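Local coordinates for protein vascular endothelial growth factor homolog (Orf virus, PDB 2GNN) that acts as a secreted, disulfide-linked homodimeric growth factor of the PDGF/VEGF family that binds VEGF receptor and induces endothelial proliferation, at residues R25-P30 against L50-G55; V72-L77 against F92-K97. All coordinates share one frame; numbering follows the deposited sequence.

Contact 1: R25-P30 against L50-G55; sequences RPIVVP and LMRCGG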
loop_
_atom_site.group_PDB
_atom_site.type_symbol
_atom_site.label_atom_id
_atom_site.label_comp_id
_atom_site.label_asym_id
_atom_site.label_seq_id
_atom_site.Cartn_x
_atom_site.Cartn_y
_atom_site.Cartn_z
ATOM N N ARG B 25 -6.854 -2.199 -2.900
ATOM C CA ARG B 25 -5.442 -2.472 -3.026
ATOM C C ARG B 25 -4.863 -2.566 -1.628
ATOM O O ARG B 25 -5.330 -1.847 -0.742
ATOM C CB ARG B 25 -4.764 -1.330 -3.766
ATOM C CG ARG B 25 -5.168 -1.246 -5.201
ATOM C CD ARG B 25 -4.830 0.094 -5.752
ATOM N NE ARG B 25 -5.282 0.157 -7.126
ATOM C CZ ARG B 25 -4.526 -0.136 -8.174
ATOM N NH1 ARG B 25 -3.259 -0.491 -8.006
ATOM N NH2 ARG B 25 -5.035 -0.062 -9.391
ATOM N N PRO B 26 -3.842 -3.439 -1.429
ATOM C CA PRO B 26 -3.171 -3.519 -0.138
ATOM C C PRO B 26 -2.417 -2.228 0.152
ATOM O O PRO B 26 -1.837 -1.616 -0.749
ATOM C CB PRO B 26 -2.204 -4.694 -0.308
ATOM C CG PRO B 26 -1.971 -4.803 -1.789
ATOM C CD PRO B 26 -3.277 -4.393 -2.409
ATOM N N ILE B 27 -2.461 -1.807 1.403
ATOM C CA ILE B 27 -1.762 -0.616 1.838
ATOM C C ILE B 27 -1.297 -0.906 3.262
ATOM O O ILE B 27 -2.000 -1.574 4.031
ATOM C CB ILE B 27 -2.662 0.674 1.714
ATOM C CG1 ILE B 27 -1.837 1.946 1.917
ATOM C CG2 ILE B 27 -3.833 0.657 2.695
ATOM C CD1 ILE B 27 -2.331 3.140 1.100
ATOM N N VAL B 28 -0.089 -0.463 3.596
ATOM C CA VAL B 28 0.459 -0.675 4.929
ATOM C C VAL B 28 0.005 0.487 5.781
ATOM O O VAL B 28 0.211 1.643 5.414
ATOM C CB VAL B 28 2.019 -0.767 4.911
ATOM C CG1 VAL B 28 2.572 -0.929 6.312
ATOM C CG2 VAL B 28 2.464 -1.921 4.037
ATOM N N VAL B 29 -0.615 0.172 6.912
ATOM C CA VAL B 29 -1.183 1.171 7.805
ATOM C C VAL B 29 -0.646 0.916 9.218
ATOM O O VAL B 29 -0.530 -0.238 9.628
ATOM C CB VAL B 29 -2.763 1.089 7.806
ATOM C CG1 VAL B 29 -3.357 2.140 8.708
ATOM C CG2 VAL B 29 -3.336 1.268 6.400
ATOM N N PRO B 30 -0.303 1.986 9.961
ATOM C CA PRO B 30 0.029 1.847 11.386
ATOM C C PRO B 30 -1.183 1.402 12.195
ATOM O O PRO B 30 -2.253 1.998 12.079
ATOM C CB PRO B 30 0.428 3.274 11.800
ATOM C CG PRO B 30 0.707 3.991 10.548
ATOM C CD PRO B 30 -0.178 3.382 9.503
ATOM N N LEU B 50 -3.831 -3.660 4.931
ATOM C CA LEU B 50 -5.284 -3.650 4.786
ATOM C C LEU B 50 -5.675 -3.390 3.345
ATOM O O LEU B 50 -5.009 -2.617 2.643
ATOM C CB LEU B 50 -5.889 -2.560 5.671
ATOM C CG LEU B 50 -5.690 -2.678 7.178
ATOM C CD1 LEU B 50 -6.301 -1.490 7.874
ATOM C CD2 LEU B 50 -6.327 -3.959 7.661
ATOM N N MET B 51 -6.747 -4.043 2.897
ATOM C CA MET B 51 -7.308 -3.759 1.583
ATOM C C MET B 51 -8.083 -2.451 1.663
ATOM O O MET B 51 -9.009 -2.311 2.455
ATOM C CB MET B 51 -8.202 -4.896 1.113
ATOM C CG MET B 51 -7.471 -6.203 0.896
ATOM S SD MET B 51 -6.075 -6.043 -0.236
ATOM C CE MET B 51 -6.889 -5.964 -1.833
ATOM N N ARG B 52 -7.667 -1.474 0.870
ATOM C CA ARG B 52 -8.297 -0.161 0.881
ATOM C C ARG B 52 -8.418 0.337 -0.532
ATOM O O ARG B 52 -7.582 0.018 -1.379
ATOM C CB ARG B 52 -7.440 0.820 1.655
ATOM C CG ARG B 52 -7.593 0.721 3.132
ATOM C CD ARG B 52 -8.515 1.801 3.653
ATOM N NE ARG B 52 -8.638 1.738 5.102
ATOM C CZ ARG B 52 -9.004 0.644 5.758
ATOM N NH1 ARG B 52 -9.250 -0.470 5.075
ATOM N NH2 ARG B 52 -9.098 0.650 7.087
ATOM N N CYS B 53 -9.444 1.134 -0.787
ATOM C CA CYS B 53 -9.685 1.654 -2.124
ATOM C C CYS B 53 -8.550 2.565 -2.556
ATOM O O CYS B 53 -8.137 3.466 -1.812
ATOM C CB CYS B 53 -11.031 2.367 -2.192
ATOM S SG CYS B 53 -12.421 1.218 -2.044
ATOM N N GLY B 54 -8.040 2.295 -3.752
ATOM C CA GLY B 54 -6.887 3.005 -4.295
ATOM C C GLY B 54 -6.868 2.927 -5.808
ATOM O O GLY B 54 -7.526 2.069 -6.404
ATOM N N GLY B 55 -6.115 3.825 -6.427
ATOM C CA GLY B 55 -6.113 3.931 -7.867
ATOM C C GLY B 55 -6.310 5.362 -8.291
ATOM O O GLY B 55 -6.230 6.282 -7.475
#

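Contact 2: V72-L77 against F92-K97; sequences VTMELL and FVEHKK. Unlike the reference sequence in segment 72-77: Thr-73 (reference Ser).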
loop_
_atom_site.group_PDB
_atom_site.type_symbol
_atom_site.label_atom_id
_atom_site.label_comp_id
_atom_site.label_asym_id
_atom_site.label_seq_id
_atom_site.Cartn_x
_atom_site.Cartn_y
_atom_site.Cartn_z
ATOM N N VAL B 72 -12.697 -7.298 9.501
ATOM C CA VAL B 72 -11.855 -8.482 9.649
ATOM C C VAL B 72 -11.099 -8.412 10.960
ATOM O O VAL B 72 -10.609 -7.349 11.344
ATOM C CB VAL B 72 -10.861 -8.666 8.472
ATOM C CG1 VAL B 72 -11.599 -8.834 7.157
ATOM C CG2 VAL B 72 -9.928 -7.510 8.384
ATOM N N THR B 73 -11.024 -9.551 11.642
ATOM C CA THR B 73 -10.333 -9.672 12.928
ATOM C C THR B 73 -8.901 -10.163 12.692
ATOM O O THR B 73 -8.695 -11.166 12.014
ATOM C CB THR B 73 -11.086 -10.658 13.867
ATOM O OG1 THR B 73 -12.454 -10.255 13.997
ATOM C CG2 THR B 73 -10.462 -10.713 15.246
ATOM N N MET B 74 -7.920 -9.457 13.248
ATOM C CA MET B 74 -6.527 -9.899 13.205
ATOM C C MET B 74 -5.940 -10.088 14.593
ATOM O O MET B 74 -6.127 -9.243 15.470
ATOM C CB MET B 74 -5.675 -8.896 12.434
ATOM C CG MET B 74 -6.050 -8.764 10.972
ATOM S SD MET B 74 -5.008 -7.554 10.159
ATOM C CE MET B 74 -5.946 -7.337 8.660
ATOM N N GLU B 75 -5.217 -11.185 14.800
ATOM C CA GLU B 75 -4.472 -11.349 16.044
ATOM C C GLU B 75 -3.093 -10.678 15.999
ATOM O O GLU B 75 -2.277 -10.981 15.135
ATOM C CB GLU B 75 -4.376 -12.815 16.465
ATOM C CG GLU B 75 -4.088 -12.934 17.955
ATOM C CD GLU B 75 -4.391 -14.294 18.544
ATOM O OE1 GLU B 75 -4.018 -15.322 17.925
ATOM O OE2 GLU B 75 -4.985 -14.322 19.649
ATOM N N LEU B 76 -2.873 -9.747 16.924
ATOM C CA LEU B 76 -1.652 -8.953 17.042
ATOM C C LEU B 76 -1.094 -9.197 18.424
ATOM O O LEU B 76 -1.802 -9.669 19.293
ATOM C CB LEU B 76 -1.979 -7.464 17.010
ATOM C CG LEU B 76 -2.402 -6.731 15.755
ATOM C CD1 LEU B 76 -2.863 -5.414 16.223
ATOM C CD2 LEU B 76 -1.233 -6.535 14.840
ATOM N N LEU B 77 0.164 -8.826 18.641
ATOM C CA LEU B 77 0.709 -8.789 19.988
ATOM C C LEU B 77 0.571 -7.376 20.487
ATOM O O LEU B 77 1.085 -6.442 19.867
ATOM C CB LEU B 77 2.182 -9.246 20.026
ATOM C CG LEU B 77 2.881 -9.117 21.389
ATOM C CD1 LEU B 77 2.412 -10.201 22.363
ATOM C CD2 LEU B 77 4.377 -9.182 21.198
ATOM N N PHE B 92 -10.674 -4.676 11.948
ATOM C CA PHE B 92 -10.204 -3.690 10.969
ATOM C C PHE B 92 -11.181 -3.607 9.809
ATOM O O PHE B 92 -11.807 -4.595 9.431
ATOM C CB PHE B 92 -8.809 -4.064 10.433
ATOM C CG PHE B 92 -7.761 -4.183 11.503
ATOM C CD1 PHE B 92 -7.633 -5.358 12.244
ATOM C CD2 PHE B 92 -6.928 -3.122 11.789
ATOM C CE1 PHE B 92 -6.689 -5.459 13.258
ATOM C CE2 PHE B 92 -5.978 -3.218 12.802
ATOM C CZ PHE B 92 -5.858 -4.400 13.527
ATOM N N VAL B 93 -11.311 -2.417 9.245
ATOM C CA VAL B 93 -12.174 -2.223 8.097
ATOM C C VAL B 93 -11.367 -2.463 6.816
ATOM O O VAL B 93 -10.325 -1.843 6.628
ATOM C CB VAL B 93 -12.800 -0.803 8.112
ATOM C CG1 VAL B 93 -13.699 -0.593 6.907
ATOM C CG2 VAL B 93 -13.595 -0.587 9.408
ATOM N N GLU B 94 -11.839 -3.374 5.963
ATOM C CA GLU B 94 -11.264 -3.587 4.624
ATOM C C GLU B 94 -12.284 -3.155 3.584
ATOM O O GLU B 94 -13.480 -3.319 3.793
ATOM C CB GLU B 94 -10.973 -5.068 4.367
ATOM C CG GLU B 94 -10.249 -5.801 5.466
ATOM C CD GLU B 94 -8.758 -5.914 5.236
ATOM O OE1 GLU B 94 -8.291 -5.791 4.089
ATOM O OE2 GLU B 94 -8.044 -6.150 6.219
ATOM N N HIS B 95 -11.821 -2.645 2.452
ATOM C CA HIS B 95 -12.715 -2.310 1.365
ATOM C C HIS B 95 -12.815 -3.472 0.384
ATOM O O HIS B 95 -11.794 -4.032 -0.034
ATOM C CB HIS B 95 -12.249 -1.041 0.658
ATOM C CG HIS B 95 -12.177 0.153 1.556
ATOM N ND1 HIS B 95 -11.405 1.259 1.268
ATOM C CD2 HIS B 95 -12.767 0.407 2.747
ATOM C CE1 HIS B 95 -11.527 2.144 2.240
ATOM N NE2 HIS B 95 -12.356 1.656 3.145
ATOM N N LYS B 96 -14.049 -3.834 0.027
ATOM C CA LYS B 96 -14.314 -4.933 -0.909
ATOM C C LYS B 96 -14.755 -4.475 -2.297
ATOM O O LYS B 96 -14.667 -5.236 -3.262
ATOM C CB LYS B 96 -15.356 -5.896 -0.336
ATOM C CG LYS B 96 -14.768 -7.069 0.431
ATOM C CD LYS B 96 -15.776 -8.214 0.491
ATOM C CE LYS B 96 -15.218 -9.418 1.242
ATOM N NZ LYS B 96 -16.254 -10.482 1.403
ATOM N N LYS B 97 -15.252 -3.248 -2.391
ATOM C CA LYS B 97 -15.638 -2.664 -3.676
ATOM C C LYS B 97 -15.447 -1.164 -3.625
ATOM O O LYS B 97 -15.544 -0.558 -2.554
ATOM C CB LYS B 97 -17.085 -2.994 -4.030
ATOM C CG LYS B 97 -17.234 -3.988 -5.166
ATOM C CD LYS B 97 -18.577 -3.824 -5.860
ATOM C CE LYS B 97 -18.468 -4.196 -7.336
ATOM N NZ LYS B 97 -19.805 -4.346 -7.980
#

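Contact 1: R25-P30 against L50-G55
Strands 23-30 and 47-54 form one of the two antiparallel strand pairs of this cystine-knot growth factor, and here Arg-25, Pro-26 and Ile-27 run against Arg-52, Met-51 and Leu-50. Arg-25 and Arg-52 are a hydrogen-bonded pair: N of Arg-25 reaches O of Arg-52 at 2.8 Å, and N of Arg-52 returns to O of Arg-25 at 2.9 Å. Ile-27 and Leu-50 repeat the pattern, with N of Leu-50 2.9 Å from O of Ile-27. Between them sits the non-hydrogen-bonded pair Pro-26 and Met-51. The bends at chi2 and chi3 (-55° and -76°) fold the methionine alongside the proline, its SD 3.9 Å from CD of Pro-26. On the other face CG2 of Ile-27 packs 3.8 Å from CB of Arg-52, the two side chains crossing at about a right angle. Arg-25 extends alongside the end of strand 47-54, where its NE makes a weak bond to O of Gly-54 at 3.0 Å, the oxygen near the guanidinium plane. NH1 and NH2 bond to Gly-19 O and Glu-21 O. Pro-26 also packs on Pro-26 of the second subunit. The regular backbone bonds therefore hold the strands together, while the Arg-25 guanidinium, held by the carbonyls of Gly-19 and Glu-21 and only weakly by Gly-54, ties the strand pair to the C-terminal end of helix 13-20 and the residue just after it.

Contact 2: V72-L77 against F92-K97
Val-72 and Phe-92 are joined by backbone hydrogen bonds in both directions. N of Val-72 donates to O of Phe-92 at 2.8 Å, and N of Phe-92 donates to O of Val-72 at 2.7 Å. They are the one bridged pair between these segments, whose N-to-C directions make an angle of 127°.

The Phe-92 ring gathers most of the side-chain contacts. SD of Met-74 stands 4.4 Å from the ring centroid in an oblique Met-aromatic contact, while CB of the same methionine comes within 3.7 Å of CE1. The Phe-92 CG is anti to its carbonyl carbon (chi1 -58°), which carries the ring along the strand pair toward Met-74 and Leu-76. CD1 of Leu-76 meets the ring edge at CZ, 4.2 Å away, and O of Val-72 also lies at the edge, in the ring plane. His-35 adds an edge-to-face ring contact.

All of this belongs to the long beta hairpin of strands 62-79 and 85-102, characteristic of the cystine-knot growth factors. Thr-73 and Met-74 also pair in parallel with a strand of the second subunit, so the sheet continues across the dimer interface.

The remaining contacts bring a carboxylate against apolar groups. Bent at chi2 (-98°), Glu-94 sets its CG 3.4 Å and its OE2 3.2 Å from CG2 of Val-72, the side chains crossing at about a right angle. The same OE2 lies 3.4 Å from CE of Met-74, which approaches from the opposite direction with its chain extended beyond CG. Glu-94 OE1 is taken by the backbone N of Met-51, and Leu-50 packs on Glu-94, Met-74 and Phe-92.

Overall arrangement
Contact 1 closes before contact 2 opens, and both lie within the PDGF/VEGF domain, their centres 11 Å apart. They use the two strand pairs counted within the chain, 23-30 with 47-54 and 62-79 with 85-102, with strand 62-79 the next strand after 47-54. Strands 47-54 and 85-102 bring the two pairs together: His-95 packs on Arg-52, its ND1 bonds to N of Cys-53, and the Cys-53 to Cys-98 disulfide joins the same two strands, so that the pairs form one body. Contact 2 is buried, whereas contact 1 lies at the surface. Both pairs also touch the second subunit and so contribute to the homodimer interface.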